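Local coordinates for putative amidohydrolase (Unidentified, PDB 3MKV), which is probably a zinc-dependent prolidase of the amidohydrolase superfamily, cleaving dipeptides that carry a C-terminal proline, at residues R169-G173 with V174-R178; A222-G226 with R227-V231. All blocks are in the same frame, centred on the assembly; numbering follows the deposited sequence.

In the fold
Contact 1 comes first along the chain: residues 169-173 leave strand 168-170, which pairs in parallel with strand 135-137, and turn directly into the first turn of helix 174-187. Contact 2 follows in series, where helix 214-225 ends and residues 227-231 lead to strand 232-235; neither encloses the other, and their centres lie about 16 Å apart. One therefore starts a helix and the other finishes the next, both in the TIM-barrel amidohydrolase domain. The two helices pack together, and the contacts touch where Arg178 CG approaches Glu223 OE2 at 3.6 Å. Both also reach the third subunit, so this helical layer takes part in the eight-chain assembly.

Contact 1 (R169-G173 with V174-R178); sequences RVADG and VDEVR
Glu176 OE2 accepts a hydrogen bond from the backbone N of Asp172, at 2.9 Å, and a water lies within hydrogen-bonding reach of both Glu176 OE2 and Asp172 OD2, though it may not serve both at once. The N-H...O bond from Asp172 N is nearly straight, 166° at the hydrogen, yet comes in from above the carboxylate, 58° out of its plane. OE2 also lies 3.3 Å from Ala171 CA. Glu176 takes this route because CG stands anti to its own carbonyl carbon (chi1 -81°) and the chain runs extended beyond it, back along the strand-to-helix link and past Asp172 O.

This is the start of a helix: Gly173 occupies the N-cap position, with a positive phi that glycine adopts readily. Its O accepts the first-turn bond from Val177 N at 2.9 Å, while a second water bridges Asp172 O and Glu176 N. Val177 sets CG1 and CG2 close to Gly173 O, and CG1 also comes within 4.1 Å of Ala171 CB, an apolar patch that continues on to Ile220 of helix 214-225.

Two acids lie close here, Asp172 OD2 being 4.5 Å from Glu176 OE2, but positive charge from another chain would probably ease their repulsion: in the second subunit Arg182 pairs with Asp172 and Arg179 with Glu176. Within the chain, Thr139 holds Asp172 OD2.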
ATOM      1  N   ARG A 169      11.239 -19.933  -0.212  1.00 45.90           N
ATOM      2  CA  ARG A 169      10.747 -18.567  -0.250  1.00 44.55           C
ATOM      3  C   ARG A 169      11.772 -17.751  -1.007  1.00 43.83           C
ATOM      4  O   ARG A 169      12.961 -18.023  -0.910  1.00 45.97           O
ATOM      5  CB  ARG A 169      10.616 -18.007   1.160  1.00 45.32           C
ATOM      6  CG  ARG A 169      11.946 -17.939   1.909  1.00 51.56           C
ATOM      7  CD  ARG A 169      11.752 -17.431   3.330  1.00 48.98           C
ATOM      8  NE  ARG A 169      11.362 -16.030   3.361  1.00 38.49           N
ATOM      9  CZ  ARG A 169      11.101 -15.351   4.478  1.00 47.48           C
ATOM     10  NH1 ARG A 169      11.178 -15.947   5.659  1.00 44.32           N
ATOM     11  NH2 ARG A 169      10.756 -14.073   4.417  1.00 41.64           N
ATOM     12  N   VAL A 170      11.312 -16.746  -1.749  1.00 46.45           N
ATOM     13  CA  VAL A 170      12.209 -15.880  -2.504  1.00 46.46           C
ATOM     14  C   VAL A 170      12.702 -14.706  -1.679  1.00 48.89           C
ATOM     15  O   VAL A 170      11.961 -14.134  -0.879  1.00 51.47           O
ATOM     16  CB  VAL A 170      11.546 -15.342  -3.782  1.00 50.40           C
ATOM     17  CG1 VAL A 170      12.486 -14.351  -4.492  1.00 38.30           C
ATOM     18  CG2 VAL A 170      11.170 -16.499  -4.695  1.00 48.52           C
ATOM     19  N   ALA A 171      13.964 -14.353  -1.883  1.00 50.26           N
ATOM     20  CA  ALA A 171      14.585 -13.259  -1.156  1.00 53.00           C
ATOM     21  C   ALA A 171      15.849 -12.817  -1.906  1.00 53.44           C
ATOM     22  O   ALA A 171      16.655 -13.654  -2.323  1.00 51.24           O
ATOM     23  CB  ALA A 171      14.922 -13.693   0.286  1.00 48.57           C
ATOM     24  N   ASP A 172      16.010 -11.507  -2.081  1.00 50.97           N
ATOM     25  CA  ASP A 172      17.154 -10.968  -2.812  1.00 49.19           C
ATOM     26  C   ASP A 172      17.742  -9.806  -2.051  1.00 50.54           C
ATOM     27  O   ASP A 172      17.022  -8.953  -1.529  1.00 49.25           O
ATOM     28  CB  ASP A 172      16.739 -10.488  -4.201  1.00 46.98           C
ATOM     29  CG  ASP A 172      16.102 -11.582  -5.033  1.00 52.15           C
ATOM     30  OD1 ASP A 172      16.832 -12.382  -5.665  1.00 58.19           O
ATOM     31  OD2 ASP A 172      14.860 -11.629  -5.069  1.00 52.37           O
ATOM     32  N   GLY A 173      19.064  -9.776  -1.992  1.00 53.09           N
ATOM     33  CA  GLY A 173      19.750  -8.673  -1.379  1.00 55.12           C
ATOM     34  C   GLY A 173      20.007  -8.959   0.072  1.00 53.68           C
ATOM     35  O   GLY A 173      19.203  -9.607   0.732  1.00 54.09           O
ATOM     36  N   VAL A 174      21.136  -8.448   0.554  1.00 50.42           N
ATOM     37  CA  VAL A 174      21.610  -8.699   1.909  1.00 50.58           C
ATOM     38  C   VAL A 174      20.545  -8.430   2.958  1.00 51.00           C
ATOM     39  O   VAL A 174      20.399  -9.193   3.916  1.00 50.79           O
ATOM     40  CB  VAL A 174      22.875  -7.878   2.203  1.00 43.24           C
ATOM     41  CG1 VAL A 174      23.297  -8.057   3.610  1.00 47.90           C
ATOM     42  CG2 VAL A 174      23.994  -8.315   1.273  1.00 46.55           C
ATOM     43  N   ASP A 175      19.793  -7.352   2.778  1.00 52.91           N
ATOM     44  CA  ASP A 175      18.776  -6.999   3.761  1.00 56.44           C
ATOM     45  C   ASP A 175      17.652  -8.022   3.752  1.00 49.39           C
ATOM     46  O   ASP A 175      17.233  -8.487   4.804  1.00 60.17           O
ATOM     47  CB  ASP A 175      18.234  -5.578   3.539  1.00 58.85           C
ATOM     48  CG  ASP A 175      19.175  -4.506   4.068  1.00 64.24           C
ATOM     49  OD1 ASP A 175      18.902  -3.308   3.834  1.00 65.79           O
ATOM     50  OD2 ASP A 175      20.189  -4.859   4.716  1.00 63.12           O
ATOM     51  N   GLU A 176      17.169  -8.375   2.567  1.00 46.34           N
ATOM     52  CA  GLU A 176      16.103  -9.361   2.450  1.00 40.49           C
ATOM     53  C   GLU A 176      16.517 -10.720   2.995  1.00 43.97           C
ATOM     54  O   GLU A 176      15.718 -11.400   3.633  1.00 53.20           O
ATOM     55  CB  GLU A 176      15.638  -9.502   1.008  1.00 45.52           C
ATOM     56  CG  GLU A 176      14.662  -8.435   0.561  1.00 47.15           C
ATOM     57  CD  GLU A 176      13.888  -8.825  -0.688  1.00 57.51           C
ATOM     58  OE1 GLU A 176      13.407  -7.906  -1.388  1.00 61.07           O
ATOM     59  OE2 GLU A 176      13.748 -10.041  -0.969  1.00 56.16           O
ATOM     60  N   VAL A 177      17.762 -11.121   2.766  1.00 43.86           N
ATOM     61  CA  VAL A 177      18.200 -12.453   3.191  1.00 43.80           C
ATOM     62  C   VAL A 177      18.556 -12.496   4.671  1.00 44.87           C
ATOM     63  O   VAL A 177      18.489 -13.548   5.301  1.00 49.66           O
ATOM     64  CB  VAL A 177      19.362 -13.014   2.316  1.00 41.67           C
ATOM     65  CG1 VAL A 177      18.969 -12.991   0.865  1.00 32.14           C
ATOM     66  CG2 VAL A 177      20.655 -12.214   2.536  1.00 41.41           C
ATOM     67  N   ARG A 178      18.932 -11.356   5.231  1.00 51.16           N
ATOM     68  CA  ARG A 178      19.117 -11.275   6.680  1.00 47.32           C
ATOM     69  C   ARG A 178      17.778 -11.401   7.377  1.00 45.87           C
ATOM     70  O   ARG A 178      17.609 -12.242   8.245  1.00 47.88           O
ATOM     71  CB  ARG A 178      19.790  -9.958   7.081  1.00 49.43           C
ATOM     72  CG  ARG A 178      21.276 -10.081   7.347  1.00 42.33           C
ATOM     73  CD  ARG A 178      21.880  -8.756   7.746  1.00 52.09           C
ATOM     74  NE  ARG A 178      23.338  -8.822   7.670  1.00 67.79           N
ATOM     75  CZ  ARG A 178      24.137  -7.765   7.556  1.00 71.25           C
ATOM     76  NH1 ARG A 178      25.449  -7.942   7.491  1.00 80.23           N
ATOM     77  NH2 ARG A 178      23.632  -6.535   7.504  1.00 67.39           N
TER
HETATM   78  O   HOH W   1      17.731  -6.582   0.422  1.00 49.63           O
HETATM   79  O   HOH W   2      13.240  -9.662  -4.045  1.00 52.85           O

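Contact 2 (A222-G226 with R227-V231); sequences AEAQG and RGTYV
Ala224 turns its methyl group onto the chain that leaves the helix, CB lying 3.8 Å from Val231 CG2 and 4.0 Å from Thr229 CG2. The same Thr229 methyl rests 3.4 Å from Ala224 O; chi1 of -166° puts CG2 between the backbone N and carbonyl carbon, and leaves OG1 trans to the backbone N, where it is hydrogen-bonded to Asp190 O.

Ala224 O takes two amides from opposite faces of its carbonyl plane, Thr229 N at 3.0 Å and Arg227 N at 3.1 Å. With Gly228 N bonded to Gln225 O, also at 3.1 Å, the first of these defines a Schellman motif; Gly228, at phi 75°, is its C-prime residue. A type I turn from Gln225 to Gly228 carries the reversal, and a CA-H...O contact from Gln225 CA to Thr229 O lies beside it.

Arg227 reaches outward to Thr204 O of the third subunit and also packs on Leu185 of helix 174-187. Glu223 forms a salt bridge with Arg182 of that same helix, while Tyr230 makes a cation-pi contact with Arg250 and its OH is hydrogen-bonded to Arg106. Beyond the turn, Val231 lies against Ile220 and Val221 of helix 214-225, just before strand 232-235, whose His234 binds zinc.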
ATOM      1  N   ALA A 222      26.549 -15.818   8.334  1.00 46.93           N
ATOM      2  CA  ALA A 222      26.782 -15.058   9.562  1.00 47.63           C
ATOM      3  C   ALA A 222      25.540 -15.035  10.448  1.00 44.25           C
ATOM      4  O   ALA A 222      25.621 -15.253  11.654  1.00 50.48           O
ATOM      5  CB  ALA A 222      27.226 -13.656   9.234  1.00 48.87           C
ATOM      6  N   GLU A 223      24.388 -14.789   9.841  1.00 44.15           N
ATOM      7  CA  GLU A 223      23.109 -14.864  10.550  1.00 46.87           C
ATOM      8  C   GLU A 223      22.860 -16.210  11.237  1.00 47.67           C
ATOM      9  O   GLU A 223      22.397 -16.241  12.378  1.00 50.84           O
ATOM     10  CB  GLU A 223      21.945 -14.543   9.605  1.00 49.77           C
ATOM     11  CG  GLU A 223      21.815 -13.078   9.271  1.00 59.57           C
ATOM     12  CD  GLU A 223      21.876 -12.199  10.506  1.00 61.99           C
ATOM     13  OE1 GLU A 223      21.208 -12.537  11.503  1.00 60.82           O
ATOM     14  OE2 GLU A 223      22.590 -11.168  10.475  1.00 67.59           O
ATOM     15  N   ALA A 224      23.135 -17.316  10.542  1.00 44.78           N
ATOM     16  CA  ALA A 224      22.970 -18.646  11.133  1.00 47.67           C
ATOM     17  C   ALA A 224      23.969 -18.900  12.261  1.00 51.77           C
ATOM     18  O   ALA A 224      23.635 -19.497  13.306  1.00 48.82           O
ATOM     19  CB  ALA A 224      23.088 -19.726  10.063  1.00 45.26           C
ATOM     20  N   GLN A 225      25.205 -18.451  12.050  1.00 50.81           N
ATOM     21  CA  GLN A 225      26.242 -18.662  13.040  1.00 44.86           C
ATOM     22  C   GLN A 225      26.020 -17.824  14.293  1.00 49.52           C
ATOM     23  O   GLN A 225      26.449 -18.211  15.379  1.00 50.09           O
ATOM     24  CB  GLN A 225      27.606 -18.371  12.458  1.00 44.41           C
ATOM     25  CG  GLN A 225      28.075 -19.397  11.465  1.00 55.01           C
ATOM     26  CD  GLN A 225      29.385 -18.992  10.838  1.00 51.57           C
ATOM     27  OE1 GLN A 225      29.875 -17.887  11.076  1.00 57.31           O
ATOM     28  NE2 GLN A 225      29.967 -19.883  10.041  1.00 40.61           N
ATOM     29  N   GLY A 226      25.352 -16.683  14.153  1.00 46.36           N
ATOM     30  CA  GLY A 226      25.050 -15.862  15.328  1.00 48.54           C
ATOM     31  C   GLY A 226      24.104 -16.564  16.281  1.00 53.57           C
ATOM     32  O   GLY A 226      23.954 -16.159  17.446  1.00 55.08           O
ATOM     33  N   ARG A 227      23.452 -17.613  15.780  1.00 54.94           N
ATOM     34  CA  ARG A 227      22.478 -18.366  16.557  1.00 53.69           C
ATOM     35  C   ARG A 227      22.982 -19.774  16.860  1.00 54.86           C
ATOM     36  O   ARG A 227      22.227 -20.625  17.316  1.00 58.56           O
ATOM     37  CB  ARG A 227      21.130 -18.432  15.828  1.00 55.14           C
ATOM     38  CG  ARG A 227      20.015 -19.123  16.632  1.00 56.24           C
ATOM     39  CD  ARG A 227      18.684 -18.375  16.521  1.00 63.12           C
ATOM     40  NE  ARG A 227      17.676 -18.802  17.501  1.00 68.10           N
ATOM     41  CZ  ARG A 227      16.600 -18.081  17.828  1.00 63.14           C
ATOM     42  NH1 ARG A 227      16.397 -16.896  17.269  1.00 57.81           N
ATOM     43  NH2 ARG A 227      15.726 -18.531  18.718  1.00 62.68           N
ATOM     44  N   GLY A 228      24.260 -20.019  16.601  1.00 53.91           N
ATOM     45  CA  GLY A 228      24.854 -21.308  16.920  1.00 52.13           C
ATOM     46  C   GLY A 228      24.462 -22.425  15.964  1.00 57.26           C
ATOM     47  O   GLY A 228      24.577 -23.606  16.294  1.00 58.84           O
ATOM     48  N   THR A 229      23.995 -22.069  14.773  1.00 52.01           N
ATOM     49  CA  THR A 229      23.722 -23.089  13.785  1.00 49.71           C
ATOM     50  C   THR A 229      24.454 -22.793  12.475  1.00 50.75           C
ATOM     51  O   THR A 229      25.401 -22.013  12.464  1.00 50.68           O
ATOM     52  CB  THR A 229      22.214 -23.342  13.602  1.00 47.57           C
ATOM     53  OG1 THR A 229      22.020 -24.562  12.884  1.00 51.37           O
ATOM     54  CG2 THR A 229      21.530 -22.184  12.877  1.00 47.44           C
ATOM     55  N   TYR A 230      24.035 -23.423  11.383  1.00 46.57           N
ATOM     56  CA  TYR A 230      24.815 -23.388  10.155  1.00 42.13           C
ATOM     57  C   TYR A 230      23.904 -23.372   8.922  1.00 48.24           C
ATOM     58  O   TYR A 230      22.673 -23.413   9.023  1.00 50.89           O
ATOM     59  CB  TYR A 230      25.753 -24.612  10.099  1.00 42.84           C
ATOM     60  CG  TYR A 230      24.991 -25.907   9.927  1.00 39.59           C
ATOM     61  CD1 TYR A 230      24.741 -26.428   8.656  1.00 38.41           C
ATOM     62  CD2 TYR A 230      24.467 -26.574  11.030  1.00 40.34           C
ATOM     63  CE1 TYR A 230      24.005 -27.599   8.493  1.00 32.93           C
ATOM     64  CE2 TYR A 230      23.741 -27.734  10.884  1.00 39.03           C
ATOM     65  CZ  TYR A 230      23.510 -28.242   9.618  1.00 37.53           C
ATOM     66  OH  TYR A 230      22.781 -29.395   9.483  1.00 42.43           O
ATOM     67  N   VAL A 231      24.531 -23.337   7.752  1.00 47.20           N
ATOM     68  CA  VAL A 231      23.834 -23.278   6.484  1.00 40.29           C
ATOM     69  C   VAL A 231      24.147 -24.517   5.639  1.00 43.67           C
ATOM     70  O   VAL A 231      25.300 -24.944   5.532  1.00 42.69           O
ATOM     71  CB  VAL A 231      24.256 -22.002   5.707  1.00 39.77           C
ATOM     72  CG1 VAL A 231      23.721 -22.018   4.262  1.00 29.20           C
ATOM     73  CG2 VAL A 231      23.816 -20.719   6.461  1.00 38.44           C
TER